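Local coordinates for protein formyltransferase PseJ (Anoxybacillus kamchatkensis G10, PDB 6EDK) that belongs to the formyltransferase family, with a mixed beta-sheet flanked by helices, and holds the ligand 1YA in a pocket, at residues P99-W109 / G183-Y194. Residues are numbered along the deposited sequence; the frame is centred on the assembly and turned at random.
With 1YA (N-{4-[{[(6S)-2-amino-4-oxo-3,4,5,6,7,8-hexahydropteridin-6-yl]methyl}(formyl)amino]benzoyl}-L-glutamic acid), chain D.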
loop_
_atom_site.group_PDB
_atom_site.type_symbol
_atom_site.label_atom_id
_atom_site.label_comp_id
_atom_site.label_asym_id
_atom_site.label_seq_id
_atom_site.Cartn_x
_atom_site.Cartn_y
_atom_site.Cartn_z
ATOM N N PRO A 99 -7.278 -8.575 -5.006
ATOM C CA PRO A 99 -6.012 -9.136 -5.483
ATOM C C PRO A 99 -5.456 -8.664 -6.804
ATOM O O PRO A 99 -4.413 -9.174 -7.224
ATOM C CB PRO A 99 -6.346 -10.641 -5.587
ATOM C CG PRO A 99 -7.802 -10.620 -6.046
ATOM C CD PRO A 99 -8.412 -9.493 -5.231
ATOM N N TRP A 100 -6.101 -7.703 -7.471
ATOM C CA TRP A 100 -5.571 -7.203 -8.738
ATOM C C TRP A 100 -4.397 -6.276 -8.485
ATOM O O TRP A 100 -4.357 -5.544 -7.488
ATOM C CB TRP A 100 -6.687 -6.477 -9.545
ATOM C CG TRP A 100 -7.728 -7.423 -9.999
ATOM C CD1 TRP A 100 -7.691 -8.171 -11.149
ATOM C CD2 TRP A 100 -8.921 -7.786 -9.317
ATOM N NE1 TRP A 100 -8.799 -8.970 -11.205
ATOM C CE2 TRP A 100 -9.569 -8.759 -10.090
ATOM C CE3 TRP A 100 -9.517 -7.367 -8.101
ATOM C CZ2 TRP A 100 -10.781 -9.350 -9.713
ATOM C CZ3 TRP A 100 -10.710 -7.936 -7.723
ATOM C CH2 TRP A 100 -11.341 -8.921 -8.504
ATOM N N ASN A 101 -3.410 -6.336 -9.363
ATOM C CA ASN A 101 -2.284 -5.396 -9.355
ATOM C C ASN A 101 -1.489 -5.423 -8.073
ATOM O O ASN A 101 -1.087 -4.387 -7.553
ATOM C CB ASN A 101 -2.757 -3.983 -9.702
ATOM C CG ASN A 101 -3.632 -3.985 -10.946
ATOM O OD1 ASN A 101 -4.816 -3.538 -10.956
ATOM N ND2 ASN A 101 -3.082 -4.522 -12.007
ATOM N N LYS A 102 -1.209 -6.636 -7.584
ATOM C CA LYS A 102 -0.080 -6.817 -6.696
ATOM C C LYS A 102 1.205 -6.345 -7.366
ATOM O O LYS A 102 1.335 -6.332 -8.582
ATOM C CB LYS A 102 0.063 -8.291 -6.262
ATOM C CG LYS A 102 -1.052 -8.916 -5.516
ATOM C CD LYS A 102 -0.851 -10.454 -5.446
ATOM C CE LYS A 102 -1.787 -11.182 -6.404
ATOM N NZ LYS A 102 -3.080 -11.559 -5.656
ATOM N N GLY A 103 2.141 -5.882 -6.545
ATOM C CA GLY A 103 3.421 -5.446 -7.063
ATOM C C GLY A 103 3.509 -4.021 -7.554
ATOM O O GLY A 103 2.932 -3.107 -6.978
ATOM N N ALA A 104 4.197 -3.832 -8.666
ATOM C CA ALA A 104 4.628 -2.534 -9.128
ATOM C C ALA A 104 3.626 -1.858 -10.057
ATOM O O ALA A 104 2.821 -2.510 -10.733
ATOM C CB ALA A 104 5.971 -2.689 -9.861
ATOM N N ASP A 105 3.687 -0.526 -10.075
ATOM C CA ASP A 105 2.904 0.301 -10.987
ATOM C C ASP A 105 1.420 -0.102 -11.042
ATOM O O ASP A 105 0.835 -0.218 -12.113
ATOM C CB ASP A 105 3.502 0.252 -12.378
ATOM C CG ASP A 105 4.977 0.657 -12.374
ATOM O OD1 ASP A 105 5.274 1.730 -11.836
ATOM O OD2 ASP A 105 5.813 -0.101 -12.899
ATOM N N PRO A 106 0.774 -0.279 -9.887
ATOM C CA PRO A 106 -0.593 -0.780 -9.954
ATOM C C PRO A 106 -1.539 0.158 -10.675
ATOM O O PRO A 106 -2.463 -0.323 -11.342
ATOM C CB PRO A 106 -1.010 -0.977 -8.497
ATOM C CG PRO A 106 -0.028 -0.087 -7.720
ATOM C CD PRO A 106 1.262 -0.140 -8.514
ATOM N N ASN A 107 -1.347 1.474 -10.566
ATOM C CA ASN A 107 -2.277 2.385 -11.233
ATOM C C ASN A 107 -2.198 2.204 -12.737
ATOM O O ASN A 107 -3.217 2.089 -13.426
ATOM C CB ASN A 107 -1.956 3.817 -10.831
ATOM C CG ASN A 107 -2.893 4.850 -11.432
ATOM O OD1 ASN A 107 -4.130 4.748 -11.342
ATOM N ND2 ASN A 107 -2.306 5.880 -12.032
ATOM N N LEU A 108 -0.983 2.218 -13.272
ATOM C CA LEU A 108 -0.830 1.998 -14.717
ATOM C C LEU A 108 -1.423 0.663 -15.154
ATOM O O LEU A 108 -2.177 0.603 -16.126
ATOM C CB LEU A 108 0.640 2.094 -15.073
ATOM C CG LEU A 108 0.976 1.731 -16.561
ATOM C CD1 LEU A 108 0.318 2.732 -17.473
ATOM C CD2 LEU A 108 2.514 1.822 -16.676
ATOM N N TRP A 109 -1.118 -0.414 -14.448
ATOM C CA TRP A 109 -1.593 -1.727 -14.873
ATOM C C TRP A 109 -3.097 -1.866 -14.769
ATOM O O TRP A 109 -3.705 -2.628 -15.547
ATOM C CB TRP A 109 -0.918 -2.831 -14.074
ATOM C CG TRP A 109 0.444 -3.054 -14.543
ATOM C CD1 TRP A 109 1.594 -2.690 -13.929
ATOM C CD2 TRP A 109 0.805 -3.667 -15.773
ATOM N NE1 TRP A 109 2.686 -3.048 -14.720
ATOM C CE2 TRP A 109 2.212 -3.635 -15.863
ATOM C CE3 TRP A 109 0.061 -4.232 -16.833
ATOM C CZ2 TRP A 109 2.918 -4.173 -16.973
ATOM C CZ3 TRP A 109 0.768 -4.758 -17.931
ATOM C CH2 TRP A 109 2.189 -4.705 -17.976
ATOM N N GLY A 183 -6.789 -12.298 -9.276
ATOM C CA GLY A 183 -6.063 -11.030 -9.430
ATOM C C GLY A 183 -4.857 -11.124 -10.365
ATOM O O GLY A 183 -4.820 -11.861 -11.304
ATOM N N SER A 184 -3.833 -10.338 -10.029
ATOM C CA SER A 184 -2.662 -10.195 -10.920
ATOM C C SER A 184 -1.457 -9.682 -10.130
ATOM O O SER A 184 -1.592 -9.210 -9.007
ATOM C CB SER A 184 -2.948 -9.264 -12.067
ATOM O OG SER A 184 -3.395 -8.006 -11.584
ATOM N N TYR A 185 -0.283 -9.784 -10.741
ATOM C CA TYR A 185 0.976 -9.355 -10.151
ATOM C C TYR A 185 1.890 -8.832 -11.239
ATOM O O TYR A 185 1.911 -9.417 -12.330
ATOM C CB TYR A 185 1.668 -10.493 -9.429
ATOM C CG TYR A 185 3.083 -10.106 -8.993
ATOM C CD1 TYR A 185 3.297 -9.431 -7.817
ATOM C CD2 TYR A 185 4.191 -10.407 -9.787
ATOM C CE1 TYR A 185 4.570 -9.058 -7.420
ATOM C CE2 TYR A 185 5.464 -10.043 -9.399
ATOM C CZ TYR A 185 5.655 -9.375 -8.210
ATOM O OH TYR A 185 6.927 -9.002 -7.797
ATOM N N HIS A 186 2.602 -7.725 -10.963
ATOM C CA HIS A 186 3.550 -7.162 -11.906
ATOM C C HIS A 186 4.848 -6.786 -11.202
ATOM O O HIS A 186 4.858 -6.390 -10.052
ATOM C CB HIS A 186 3.009 -5.927 -12.643
ATOM C CG HIS A 186 1.661 -6.154 -13.232
ATOM N ND1 HIS A 186 0.494 -5.977 -12.516
ATOM C CD2 HIS A 186 1.299 -6.606 -14.454
ATOM C CE1 HIS A 186 -0.535 -6.289 -13.290
ATOM N NE2 HIS A 186 -0.077 -6.693 -14.458
ATOM N N LYS A 187 5.951 -6.912 -11.923
ATOM C CA LYS A 187 7.259 -6.405 -11.538
ATOM C C LYS A 187 7.488 -5.063 -12.222
ATOM O O LYS A 187 6.834 -4.718 -13.220
ATOM C CB LYS A 187 8.398 -7.355 -11.968
ATOM C CG LYS A 187 8.278 -8.792 -11.556
ATOM C CD LYS A 187 9.021 -9.701 -12.563
ATOM C CE LYS A 187 9.753 -10.871 -11.894
ATOM N NZ LYS A 187 8.904 -11.754 -11.020
ATOM N N LEU A 188 8.475 -4.322 -11.708
ATOM C CA LEU A 188 8.740 -2.996 -12.256
ATOM C C LEU A 188 9.071 -3.044 -13.740
ATOM O O LEU A 188 8.691 -2.145 -14.491
ATOM C CB LEU A 188 9.879 -2.344 -11.469
ATOM C CG LEU A 188 9.896 -0.818 -11.455
ATOM C CD1 LEU A 188 8.743 -0.245 -10.642
ATOM C CD2 LEU A 188 11.241 -0.312 -10.904
ATOM N N LYS A 189 9.733 -4.103 -14.193
ATOM C CA LYS A 189 10.180 -4.149 -15.576
ATOM C C LYS A 189 9.072 -4.480 -16.559
ATOM O O LYS A 189 9.246 -4.221 -17.750
ATOM C CB LYS A 189 11.330 -5.153 -15.698
ATOM C CG LYS A 189 12.696 -4.619 -15.187
ATOM C CD LYS A 189 13.400 -3.679 -16.203
ATOM C CE LYS A 189 13.448 -4.287 -17.612
ATOM N NZ LYS A 189 14.527 -3.740 -18.465
ATOM N N ASP A 190 7.917 -4.986 -16.094
ATOM C CA ASP A 190 6.871 -5.436 -16.989
ATOM C C ASP A 190 6.291 -4.337 -17.837
ATOM O O ASP A 190 5.760 -4.631 -18.917
ATOM C CB ASP A 190 5.767 -6.132 -16.169
ATOM C CG ASP A 190 6.244 -7.404 -15.504
ATOM O OD1 ASP A 190 7.350 -7.851 -15.838
ATOM O OD2 ASP A 190 5.532 -7.965 -14.645
ATOM N N LYS A 191 6.381 -3.077 -17.408
ATOM C CA LYS A 191 5.790 -1.993 -18.179
ATOM C C LYS A 191 6.628 -1.537 -19.385
ATOM O O LYS A 191 6.130 -0.742 -20.216
ATOM C CB LYS A 191 5.543 -0.789 -17.255
ATOM C CG LYS A 191 6.749 -0.162 -16.636
ATOM C CD LYS A 191 6.364 1.187 -15.993
ATOM C CE LYS A 191 7.487 1.829 -15.176
ATOM N NZ LYS A 191 7.972 0.942 -14.096
ATOM N N GLU A 192 7.853 -2.046 -19.549
ATOM C CA GLU A 192 8.746 -1.500 -20.583
ATOM C C GLU A 192 8.134 -1.540 -21.980
ATOM O O GLU A 192 8.223 -0.567 -22.731
ATOM C CB GLU A 192 10.073 -2.253 -20.567
ATOM C CG GLU A 192 11.043 -1.756 -19.500
ATOM C CD GLU A 192 11.574 -0.355 -19.809
ATOM O OE1 GLU A 192 12.168 -0.139 -20.908
ATOM O OE2 GLU A 192 11.375 0.537 -18.953
ATOM N N LYS A 193 7.501 -2.642 -22.356
ATOM C CA LYS A 193 6.974 -2.684 -23.715
ATOM C C LYS A 193 5.787 -1.762 -23.935
ATOM O O LYS A 193 5.299 -1.670 -25.068
ATOM C CB LYS A 193 6.592 -4.113 -24.098
ATOM C CG LYS A 193 5.631 -4.797 -23.149
ATOM C CD LYS A 193 5.901 -6.291 -23.075
ATOM C CE LYS A 193 5.593 -6.982 -24.398
ATOM N NZ LYS A 193 4.159 -6.821 -24.793
ATOM N N TYR A 194 5.306 -1.073 -22.896
ATOM C CA TYR A 194 4.170 -0.177 -23.037
ATOM C C TYR A 194 4.541 1.282 -22.869
ATOM O O TYR A 194 3.703 2.157 -23.159
ATOM C CB TYR A 194 3.085 -0.576 -22.016
ATOM C CG TYR A 194 2.550 -1.965 -22.258
ATOM C CD1 TYR A 194 1.670 -2.209 -23.300
ATOM C CD2 TYR A 194 2.919 -3.034 -21.461
ATOM C CE1 TYR A 194 1.162 -3.483 -23.532
ATOM C CE2 TYR A 194 2.405 -4.315 -21.693
ATOM C CZ TYR A 194 1.542 -4.521 -22.732
ATOM O OH TYR A 194 1.029 -5.773 -22.987
HETATM N N1 1YA D . 7.287 -7.030 2.235
HETATM C C2 1YA D . 6.503 -8.271 2.413
HETATM N NA2 1YA D . 7.139 -9.474 2.921
HETATM N N3 1YA D . 5.023 -8.353 2.125
HETATM C C4 1YA D . 4.299 -7.197 1.582
HETATM O O4 1YA D . 3.114 -7.332 1.357
HETATM C C4A 1YA D . 5.097 -5.952 1.393
HETATM N N5 1YA D . 4.450 -4.820 0.960
HETATM C C6 1YA D . 5.394 -3.755 0.342
HETATM C C7 1YA D . 6.534 -3.502 1.051
HETATM N N8 1YA D . 7.326 -4.741 1.591
HETATM C C8A 1YA D . 6.601 -5.854 1.754
HETATM C C9 1YA D . 5.713 -4.296 -1.071
HETATM N N10 1YA D . 6.511 -3.356 -1.881
HETATM C C11 1YA D . 9.633 -4.915 -4.278
HETATM C C12 1YA D . 9.947 -3.982 -3.304
HETATM C C13 1YA D . 8.933 -3.475 -2.500
HETATM C C14 1YA D . 7.632 -3.898 -2.703
HETATM C C15 1YA D . 7.323 -4.822 -3.685
HETATM C C16 1YA D . 8.335 -5.333 -4.480
HETATM C C17 1YA D . 10.726 -5.495 -5.211
HETATM N N 1YA D . 10.350 -5.505 -6.648
HETATM C CA 1YA D . 11.232 -6.003 -7.734
HETATM C CB 1YA D . 11.407 -7.537 -7.614
HETATM C CG 1YA D . 10.295 -8.204 -6.788
HETATM C CD 1YA D . 10.248 -9.729 -6.993
HETATM O OE1 1YA D . 9.270 -10.398 -6.558
HETATM O OE2 1YA D . 11.189 -10.310 -7.594
HETATM C CT 1YA D . 10.617 -5.601 -9.099
HETATM O O2 1YA D . 9.501 -5.002 -9.181
HETATM O O1 1YA D . 11.228 -5.862 -10.164
HETATM C C18 1YA D . 6.210 -1.935 -1.971
HETATM O O5 1YA D . 5.316 -1.466 -1.350
HETATM O O 1YA D . 11.766 -5.864 -4.794
HETATM O O HOH W 1 -4.316 -6.526 -13.649
HETATM O O HOH W 2 0.797 -4.222 -10.406
HETATM O O HOH W 3 5.500 -2.408 -14.224
#
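P99 O takes two donors, the backbone N of S184 at 3.1 Å and, in the carbonyl plane on a lone pair, K102 NZ at 3.2 Å. Lysine suits this task because its long chain, bent at chi3 and chi4, can fold back over the S184 carbonyl to reach the start of its own segment. S184 has a small hydroxyl that fits close to the backbone: with chi1 at 55°, OG sits between its own N and carbonyl carbon and accepts the N-H of N101 at 2.8 Å, nearly straight. Beyond it, residues 102-103 and 185-186 form a two-stranded parallel sheet, separate from the six-stranded mixed sheet of this formyltransferase; H186 N bonds to K102 O, and A104 N to H186 O. G103, at a positive phi of 86° that suits glycine, brings its CA to 3.4 Å from H186 O. The flat imidazole of H186 lies face to face on the five-membered ring of W109, centroids 3.5 Å apart and planes within 7°. E113 binds NE2 of this histidine and a water meets ND1, fixing the ring's rotation. Indole suits the helix 106-112 position because it offers a broad face to H186, an edge to the D190 carbonyl and an N-H to a water that also bonds D105 OD2. D105 OD2 is met by K191 NZ at 2.7 Å in a salt bridge, from the syn side but somewhat out of the carboxylate plane. A104, small enough for the backbone to approach, puts its CB 3.5 Å from L188 N and also against L188 CD1, while L188 N donates to O2 of 1YA at 2.8 Å.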